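Local structure of putative NADH-depentdent flavin oxidoreductase (Cupriavidus metallidurans, 5OCS) at residues I66-L71 with R126-F131; K155-F160 with P211-D216. The protein is an ene-reductase of the Old Yellow Enzyme family that binds FMN and probably draws its reducing equivalents from a nicotinamide cofactor. One frame throughout, in Å; residues are numbered along the deposited sequence.

Interaction 1 of 2, residues I66-L71 with R126-F131; sequences ITPTDL and RGWQTF
Pro68 and Arg126 bring the two backbones closest, with 6.5 Å between their CA atoms. Residues 66-71 fold back in a type I beta turn from Thr67 to Asp70, closed by Asp70 N to Thr67 O. Residues 126-131 run past this turn as an irregular chain until Phe131 starts the short strand 131-132. The Pro68 ring carries much of the contact. Its CG lies 3.9 Å from Arg126 NH1 and also touches Arg126 CB, the side chains crossing at about a right angle. The guanidinium is held by a salt bridge to Glu111. Trp128 reaches in with the far end of its indole: CZ3 is 4.0 Å from Pro68 CG, and CH2 meets Thr67 C edge-on at 3.8 Å. Trp128 NE1 donates a hydrogen bond to Glu63 O, which helps fix the ring. Within the turn, Thr67 OG1 accepts from Thr69 N (3.0 Å) and donates to Asp70 OD1 (2.8 Å). Asp70 OD2 takes the Ile66 N-H from above its carboxylate plane. The contact joins an ST turn within a beta turn to a second loop, both following strands of a TIM barrel; the Thr67 side chain lies about 7 Å from that of Cys25 in the FMN site.

Interaction 2 of 2, residues K155-F160 with P211-D216; sequences KIRDDF and PLEVFD
One face of the Phe160 ring carries Val214 CG1, a CH-pi contact. The methyl carbon stands 3.6 Å from the ring centroid, 17° off the ring normal. It is shifted toward the rim, on the side of CG, which it approaches to 3.5 Å. At the ring edge, in plane, lies Ile156 O of the same helix. Val214 CG1 is anti to its backbone N (chi1 175°), and this branch does the touching. The second flat pair is the Arg157 guanidinium and the Glu213 carboxylate, whose planes are 56° apart. Arg157 approaches side-on and uses two nitrogens on one oxygen. NE and NH2 each lie 2.7 Å from Glu213 OE1, which sits close to the guanidinium plane. Both hydrogen bonds are bent. NE comes from above the carboxylate plane, whereas NH2 meets OE1 on the syn side, nearer that plane. Both chains are extended, Arg157 from CG to NE and Glu213 beyond CG, and they meet between the helices. The other carboxylate oxygen, Glu213 OE2, is hydrogen-bonded to Tyr200, so both oxygens have partners and the group is held at two points. The backbones are closest at Arg157 and Val214, with CA atoms 5.5 Å apart. The partly exposed salt bridge lies beside the buried Phe160-Val214 pair. In the TIM barrel, helices 150-169 and 204-221 follow strands 96-102 and 175-179, and they pack as neighbours on the outside. Pro211 and Ile156 also touch the short helix 184-189, while Leu212 and Phe215 lean on the next helix, 244-256.

The two contacts follow one another along the chain and neither nest nor cross. From the N terminus, strand 52-59 leads into residues 66-71. Interaction 1 then closes a long loop that takes in helix 76-92 and strand 96-102. The chain goes on through strands 131-132 and 146-147 to helix 150-169. There interaction 2 opens, and it closes on helix 204-221 after strand 175-179 and helix 184-189. Interaction 1 ties two loops after successive barrel strands, and interaction 2 ties two outer helices. Their centres are 19 Å apart and their nearest atoms about 5 Å. Glu63, the hydrogen-bond partner of Trp128, also forms a salt bridge with Lys155 on helix 150-169.

Interaction 1 of 2, residues I66-L71 with R126-F131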
ATOM      1  N   ILE D  66      23.833  -7.844  -2.492  1.00 10.15           N
ATOM      2  CA  ILE D  66      24.082  -7.126  -3.738  1.00 10.47           C
ATOM      3  C   ILE D  66      24.653  -5.741  -3.423  1.00 10.69           C
ATOM      4  O   ILE D  66      25.677  -5.313  -3.993  1.00 10.52           O
ATOM      5  CB  ILE D  66      22.811  -6.980  -4.578  1.00 11.23           C
ATOM      6  CG1 ILE D  66      22.173  -8.376  -4.861  1.00 11.15           C
ATOM      7  CG2 ILE D  66      23.142  -6.289  -5.898  1.00 11.26           C
ATOM      8  CD1 ILE D  66      20.679  -8.223  -5.131  1.00 11.46           C
ATOM      9  N   THR D  67      24.019  -5.055  -2.490  1.00 10.91           N
ATOM     10  CA  THR D  67      24.340  -3.660  -2.150  1.00 10.92           C
ATOM     11  C   THR D  67      24.394  -3.496  -0.644  1.00 11.71           C
ATOM     12  O   THR D  67      23.889  -4.357   0.128  1.00 11.17           O
ATOM     13  CB  THR D  67      23.298  -2.624  -2.636  1.00 10.89           C
ATOM     14  OG1 THR D  67      22.142  -2.637  -1.783  1.00 11.04           O
ATOM     15  CG2 THR D  67      22.862  -2.954  -4.059  1.00 11.11           C
ATOM     16  N   PRO D  68      24.925  -2.343  -0.205  1.00 10.91           N
ATOM     17  CA  PRO D  68      24.949  -2.134   1.242  1.00 11.08           C
ATOM     18  C   PRO D  68      23.592  -1.973   1.914  1.00 11.30           C
ATOM     19  O   PRO D  68      23.507  -2.032   3.157  1.00 11.89           O
ATOM     20  CB  PRO D  68      25.799  -0.857   1.401  1.00 11.52           C
ATOM     21  CG  PRO D  68      26.650  -0.856   0.189  1.00 10.95           C
ATOM     22  CD  PRO D  68      25.822  -1.398  -0.916  1.00 10.92           C
ATOM     23  N   THR D  69      22.532  -1.803   1.121  1.00 10.92           N
ATOM     24  CA  THR D  69      21.193  -1.686   1.689  1.00 10.57           C
ATOM     25  C   THR D  69      20.273  -2.864   1.325  1.00  9.94           C
ATOM     26  O   THR D  69      19.063  -2.754   1.484  1.00  9.13           O
ATOM     27  CB  THR D  69      20.569  -0.343   1.338  1.00 11.00           C
ATOM     28  OG1 THR D  69      20.615  -0.108  -0.055  1.00 11.62           O
ATOM     29  CG2 THR D  69      21.292   0.804   2.023  1.00 12.38           C
ATOM     30  N   ASP D  70      20.845  -4.000   0.910  1.00  9.80           N
ATOM     31  CA  ASP D  70      20.050  -5.192   0.799  1.00  9.93           C
ATOM     32  C   ASP D  70      19.499  -5.705   2.125  1.00  9.35           C
ATOM     33  O   ASP D  70      20.164  -5.634   3.181  1.00  9.08           O
ATOM     34  CB  ASP D  70      20.866  -6.334   0.217  1.00 11.07           C
ATOM     35  CG  ASP D  70      21.007  -6.247  -1.287  1.00 11.80           C
ATOM     36  OD1 ASP D  70      20.904  -5.145  -1.886  1.00 11.28           O
ATOM     37  OD2 ASP D  70      21.191  -7.369  -1.861  1.00 13.79           O
ATOM     38  N   LEU D  71      18.328  -6.317   2.022  1.00  8.98           N
ATOM     39  CA  LEU D  71      17.719  -7.093   3.095  1.00  9.13           C
ATOM     40  C   LEU D  71      18.605  -8.314   3.390  1.00  8.79           C
ATOM     41  O   LEU D  71      19.184  -8.894   2.467  1.00  9.36           O
ATOM     42  CB  LEU D  71      16.289  -7.525   2.721  1.00  9.88           C
ATOM     43  CG  LEU D  71      15.481  -8.031   3.916  1.00  9.72           C
ATOM     44  CD1 LEU D  71      15.229  -6.936   4.957  1.00  9.93           C
ATOM     45  CD2 LEU D  71      14.193  -8.653   3.401  1.00 10.03           C
ATOM     46  N   ARG D 126      31.917   1.560   2.434  1.00 29.21           N
ATOM     47  CA  ARG D 126      30.798   0.620   2.216  1.00 26.66           C
ATOM     48  C   ARG D 126      31.121  -0.604   1.367  1.00 23.15           C
ATOM     49  O   ARG D 126      30.316  -1.507   1.342  1.00 23.73           O
ATOM     50  CB  ARG D 126      29.534   1.333   1.659  1.00 26.13           C
ATOM     51  CG  ARG D 126      29.025   2.494   2.536  1.00 26.88           C
ATOM     52  CD  ARG D 126      27.914   3.310   1.858  1.00 24.73           C
ATOM     53  NE  ARG D 126      28.460   3.855   0.628  1.00 24.40           N
ATOM     54  CZ  ARG D 126      28.055   3.595  -0.619  1.00 24.13           C
ATOM     55  NH1 ARG D 126      26.986   2.857  -0.888  1.00 21.48           N
ATOM     56  NH2 ARG D 126      28.737   4.117  -1.622  1.00 24.24           N
ATOM     57  N   GLY D 127      32.290  -0.652   0.714  1.00 22.14           N
ATOM     58  CA  GLY D 127      32.642  -1.727  -0.206  1.00 21.57           C
ATOM     59  C   GLY D 127      33.204  -2.936   0.507  1.00 20.57           C
ATOM     60  O   GLY D 127      33.586  -2.862   1.672  1.00 20.44           O
ATOM     61  N   TRP D 128      33.239  -4.063  -0.193  1.00 17.97           N
ATOM     62  CA  TRP D 128      33.829  -5.291   0.360  1.00 17.18           C
ATOM     63  C   TRP D 128      34.310  -6.263  -0.669  1.00 17.05           C
ATOM     64  O   TRP D 128      33.900  -6.218  -1.826  1.00 15.97           O
ATOM     65  CB  TRP D 128      32.872  -5.991   1.315  1.00 17.59           C
ATOM     66  CG  TRP D 128      31.595  -6.558   0.697  1.00 15.74           C
ATOM     67  CD1 TRP D 128      31.440  -7.774   0.130  1.00 15.78           C
ATOM     68  CD2 TRP D 128      30.323  -5.907   0.604  1.00 15.45           C
ATOM     69  NE1 TRP D 128      30.147  -7.945  -0.296  1.00 14.88           N
ATOM     70  CE2 TRP D 128      29.438  -6.811  -0.007  1.00 14.23           C
ATOM     71  CE3 TRP D 128      29.828  -4.665   1.032  1.00 15.64           C
ATOM     72  CZ2 TRP D 128      28.097  -6.505  -0.205  1.00 13.92           C
ATOM     73  CZ3 TRP D 128      28.499  -4.360   0.795  1.00 15.31           C
ATOM     74  CH2 TRP D 128      27.648  -5.283   0.211  1.00 13.88           C
ATOM     75  N   GLN D 129      35.219  -7.147  -0.249  1.00 17.56           N
ATOM     76  CA  GLN D 129      35.709  -8.202  -1.139  1.00 19.43           C
ATOM     77  C   GLN D 129      34.591  -9.214  -1.467  1.00 17.86           C
ATOM     78  O   GLN D 129      33.917  -9.714  -0.551  1.00 17.38           O
ATOM     79  CB  GLN D 129      36.895  -8.948  -0.526  1.00 22.05           C
ATOM     80  CG  GLN D 129      37.506  -9.961  -1.515  1.00 25.15           C
ATOM     81  CD  GLN D 129      38.084  -9.252  -2.748  1.00 30.43           C
ATOM     82  OE1 GLN D 129      39.027  -8.475  -2.619  1.00 31.78           O
ATOM     83  NE2 GLN D 129      37.480  -9.470  -3.945  1.00 32.90           N
ATOM     84  N   THR D 130      34.416  -9.492  -2.766  1.00 16.80           N
ATOM     85  CA  THR D 130      33.379 -10.406  -3.272  1.00 15.71           C
ATOM     86  C   THR D 130      33.983 -11.784  -3.537  1.00 15.24           C
ATOM     87  O   THR D 130      35.206 -11.927  -3.651  1.00 15.20           O
ATOM     88  CB  THR D 130      32.734  -9.826  -4.545  1.00 15.48           C
ATOM     89  OG1 THR D 130      33.733  -9.704  -5.584  1.00 15.85           O
ATOM     90  CG2 THR D 130      32.130  -8.471  -4.234  1.00 14.85           C
ATOM     91  N   PHE D 131      33.125 -12.785  -3.630  1.00 14.29           N
ATOM     92  CA  PHE D 131      33.506 -14.167  -3.790  1.00 14.61           C
ATOM     93  C   PHE D 131      32.740 -14.780  -4.948  1.00 14.85           C
ATOM     94  O   PHE D 131      31.579 -14.390  -5.237  1.00 12.75           O
ATOM     95  CB  PHE D 131      33.223 -14.935  -2.477  1.00 15.67           C
ATOM     96  CG  PHE D 131      34.037 -14.412  -1.328  1.00 18.39           C
ATOM     97  CD1 PHE D 131      35.384 -14.762  -1.215  1.00 20.33           C
ATOM     98  CD2 PHE D 131      33.527 -13.453  -0.464  1.00 18.95           C
ATOM     99  CE1 PHE D 131      36.173 -14.228  -0.196  1.00 21.50           C
ATOM    100  CE2 PHE D 131      34.302 -12.913   0.558  1.00 20.49           C
ATOM    101  CZ  PHE D 131      35.636 -13.301   0.694  1.00 21.46           C
TER

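Interaction 2 of 2, residues K155-F160 with P211-D216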
ATOM      1  N   LYS D 155      31.309 -22.206   4.189  1.00 14.15           N
ATOM      2  CA  LYS D 155      30.668 -21.038   4.800  1.00 14.14           C
ATOM      3  C   LYS D 155      29.364 -20.709   4.078  1.00 13.42           C
ATOM      4  O   LYS D 155      28.315 -20.565   4.707  1.00 12.67           O
ATOM      5  CB  LYS D 155      31.569 -19.807   4.807  1.00 15.50           C
ATOM      6  CG  LYS D 155      31.056 -18.680   5.675  1.00 16.52           C
ATOM      7  CD  LYS D 155      31.827 -17.387   5.554  1.00 16.57           C
ATOM      8  CE  LYS D 155      31.244 -16.321   6.447  1.00 17.85           C
ATOM      9  NZ  LYS D 155      29.910 -15.863   5.961  1.00 18.17           N
ATOM     10  N   ILE D 156      29.401 -20.648   2.759  1.00 12.13           N
ATOM     11  CA  ILE D 156      28.168 -20.344   2.010  1.00 12.64           C
ATOM     12  C   ILE D 156      27.057 -21.373   2.245  1.00 13.09           C
ATOM     13  O   ILE D 156      25.912 -20.957   2.525  1.00 13.11           O
ATOM     14  CB  ILE D 156      28.458 -20.132   0.512  1.00 12.22           C
ATOM     15  CG1 ILE D 156      29.270 -18.842   0.362  1.00 12.43           C
ATOM     16  CG2 ILE D 156      27.158 -20.050  -0.286  1.00 12.60           C
ATOM     17  CD1 ILE D 156      30.105 -18.831  -0.908  1.00 12.71           C
ATOM     18  N   ARG D 157      27.364 -22.683   2.144  1.00 13.13           N
ATOM     19  CA  ARG D 157      26.381 -23.713   2.446  1.00 15.65           C
ATOM     20  C   ARG D 157      25.787 -23.470   3.834  1.00 14.38           C
ATOM     21  O   ARG D 157      24.557 -23.435   3.990  1.00 13.13           O
ATOM     22  CB  ARG D 157      26.930 -25.153   2.419  1.00 18.20           C
ATOM     23  CG  ARG D 157      27.551 -25.618   1.110  1.00 22.90           C
ATOM     24  CD  ARG D 157      27.887 -27.119   1.101  1.00 25.12           C
ATOM     25  NE  ARG D 157      28.754 -27.413  -0.050  1.00 26.54           N
ATOM     26  CZ  ARG D 157      30.085 -27.298  -0.063  1.00 28.12           C
ATOM     27  NH1 ARG D 157      30.739 -26.965   1.046  1.00 27.71           N
ATOM     28  NH2 ARG D 157      30.775 -27.553  -1.202  1.00 26.54           N
ATOM     29  N   ASP D 158      26.664 -23.295   4.824  1.00 14.31           N
ATOM     30  CA  ASP D 158      26.202 -23.182   6.189  1.00 14.75           C
ATOM     31  C   ASP D 158      25.392 -21.900   6.389  1.00 13.45           C
ATOM     32  O   ASP D 158      24.482 -21.899   7.202  1.00 12.53           O
ATOM     33  CB  ASP D 158      27.353 -23.218   7.168  1.00 16.37           C
ATOM     34  CG  ASP D 158      28.020 -24.569   7.234  1.00 16.57           C
ATOM     35  OD1 ASP D 158      27.441 -25.611   6.799  1.00 18.51           O
ATOM     36  OD2 ASP D 158      29.149 -24.554   7.696  1.00 17.11           O
ATOM     37  N   ASP D 159      25.745 -20.832   5.674  1.00 12.70           N
ATOM     38  CA  ASP D 159      25.028 -19.539   5.764  1.00 13.10           C
ATOM     39  C   ASP D 159      23.607 -19.678   5.173  1.00 12.72           C
ATOM     40  O   ASP D 159      22.633 -19.165   5.751  1.00 13.10           O
ATOM     41  CB  ASP D 159      25.778 -18.414   5.053  1.00 12.95           C
ATOM     42  CG  ASP D 159      27.054 -18.005   5.758  1.00 14.00           C
ATOM     43  OD1 ASP D 159      27.261 -18.377   6.947  1.00 13.69           O
ATOM     44  OD2 ASP D 159      27.841 -17.272   5.136  1.00 13.49           O
ATOM     45  N   PHE D 160      23.484 -20.379   4.051  1.00 12.48           N
ATOM     46  CA  PHE D 160      22.168 -20.690   3.503  1.00 12.21           C
ATOM     47  C   PHE D 160      21.303 -21.474   4.507  1.00 12.44           C
ATOM     48  O   PHE D 160      20.117 -21.194   4.686  1.00 12.75           O
ATOM     49  CB  PHE D 160      22.260 -21.424   2.179  1.00 11.49           C
ATOM     50  CG  PHE D 160      22.271 -20.514   0.976  1.00 11.47           C
ATOM     51  CD1 PHE D 160      21.072 -20.115   0.382  1.00 10.79           C
ATOM     52  CD2 PHE D 160      23.486 -20.046   0.421  1.00 10.84           C
ATOM     53  CE1 PHE D 160      21.060 -19.260  -0.732  1.00 10.79           C
ATOM     54  CE2 PHE D 160      23.481 -19.217  -0.707  1.00 10.84           C
ATOM     55  CZ  PHE D 160      22.263 -18.802  -1.270  1.00 10.80           C
ATOM     56  N   PRO D 211      25.389 -25.464  -6.710  1.00 12.19           N
ATOM     57  CA  PRO D 211      23.983 -25.056  -6.576  1.00 12.09           C
ATOM     58  C   PRO D 211      23.058 -26.162  -5.995  1.00 12.87           C
ATOM     59  O   PRO D 211      22.196 -25.884  -5.140  1.00 12.50           O
ATOM     60  CB  PRO D 211      23.574 -24.723  -8.016  1.00 12.64           C
ATOM     61  CG  PRO D 211      24.852 -24.167  -8.575  1.00 12.37           C
ATOM     62  CD  PRO D 211      25.952 -24.996  -7.994  1.00 12.98           C
ATOM     63  N   LEU D 212      23.259 -27.408  -6.446  1.00 13.37           N
ATOM     64  CA  LEU D 212      22.479 -28.519  -5.905  1.00 13.72           C
ATOM     65  C   LEU D 212      22.855 -28.860  -4.465  1.00 14.48           C
ATOM     66  O   LEU D 212      21.954 -29.246  -3.700  1.00 15.18           O
ATOM     67  CB  LEU D 212      22.518 -29.735  -6.838  1.00 14.22           C
ATOM     68  CG  LEU D 212      21.774 -29.481  -8.149  1.00 13.95           C
ATOM     69  CD1 LEU D 212      22.046 -30.599  -9.143  1.00 14.85           C
ATOM     70  CD2 LEU D 212      20.291 -29.303  -7.971  1.00 14.54           C
ATOM     71  N   GLU D 213      24.121 -28.706  -4.074  1.00 13.79           N
ATOM     72  CA  GLU D 213      24.521 -28.853  -2.640  1.00 14.39           C
ATOM     73  C   GLU D 213      23.787 -27.841  -1.765  1.00 14.20           C
ATOM     74  O   GLU D 213      23.302 -28.155  -0.670  1.00 13.93           O
ATOM     75  CB  GLU D 213      26.012 -28.696  -2.417  1.00 15.57           C
ATOM     76  CG  GLU D 213      26.800 -29.899  -2.947  1.00 16.82           C
ATOM     77  CD  GLU D 213      28.273 -29.698  -2.917  1.00 18.08           C
ATOM     78  OE1 GLU D 213      28.716 -28.593  -2.527  1.00 20.19           O
ATOM     79  OE2 GLU D 213      29.002 -30.660  -3.275  1.00 20.63           O
ATOM     80  N   VAL D 214      23.713 -26.612  -2.265  1.00 13.84           N
ATOM     81  CA  VAL D 214      23.071 -25.537  -1.494  1.00 14.01           C
ATOM     82  C   VAL D 214      21.601 -25.844  -1.373  1.00 13.61           C
ATOM     83  O   VAL D 214      21.043 -25.793  -0.236  1.00 13.37           O
ATOM     84  CB  VAL D 214      23.297 -24.152  -2.133  1.00 14.13           C
ATOM     85  CG1 VAL D 214      22.522 -23.053  -1.394  1.00 15.25           C
ATOM     86  CG2 VAL D 214      24.769 -23.841  -2.086  1.00 13.77           C
ATOM     87  N   PHE D 215      20.957 -26.159  -2.507  1.00 12.42           N
ATOM     88  CA  PHE D 215      19.546 -26.516  -2.493  1.00 13.85           C
ATOM     89  C   PHE D 215      19.311 -27.662  -1.502  1.00 13.95           C
ATOM     90  O   PHE D 215      18.376 -27.605  -0.684  1.00 14.19           O
ATOM     91  CB  PHE D 215      19.023 -26.947  -3.855  1.00 14.07           C
ATOM     92  CG  PHE D 215      17.665 -27.523  -3.787  1.00 15.02           C
ATOM     93  CD1 PHE D 215      16.552 -26.699  -3.812  1.00 15.48           C
ATOM     94  CD2 PHE D 215      17.493 -28.884  -3.613  1.00 15.21           C
ATOM     95  CE1 PHE D 215      15.299 -27.221  -3.660  1.00 14.78           C
ATOM     96  CE2 PHE D 215      16.237 -29.413  -3.463  1.00 16.58           C
ATOM     97  CZ  PHE D 215      15.133 -28.578  -3.496  1.00 16.07           C
ATOM     98  N   ASP D 216      20.127 -28.714  -1.594  1.00 13.07           N
ATOM     99  CA  ASP D 216      19.976 -29.865  -0.665  1.00 14.89           C
ATOM    100  C   ASP D 216      20.112 -29.479   0.772  1.00 14.62           C
ATOM    101  O   ASP D 216      19.334 -29.935   1.604  1.00 16.17           O
ATOM    102  CB  ASP D 216      21.011 -30.979  -0.977  1.00 16.37           C
ATOM    103  CG  ASP D 216      20.682 -31.732  -2.260  1.00 17.88           C
ATOM    104  OD1 ASP D 216      19.519 -31.670  -2.723  1.00 19.02           O
ATOM    105  OD2 ASP D 216      21.600 -32.414  -2.790  1.00 19.84           O
TER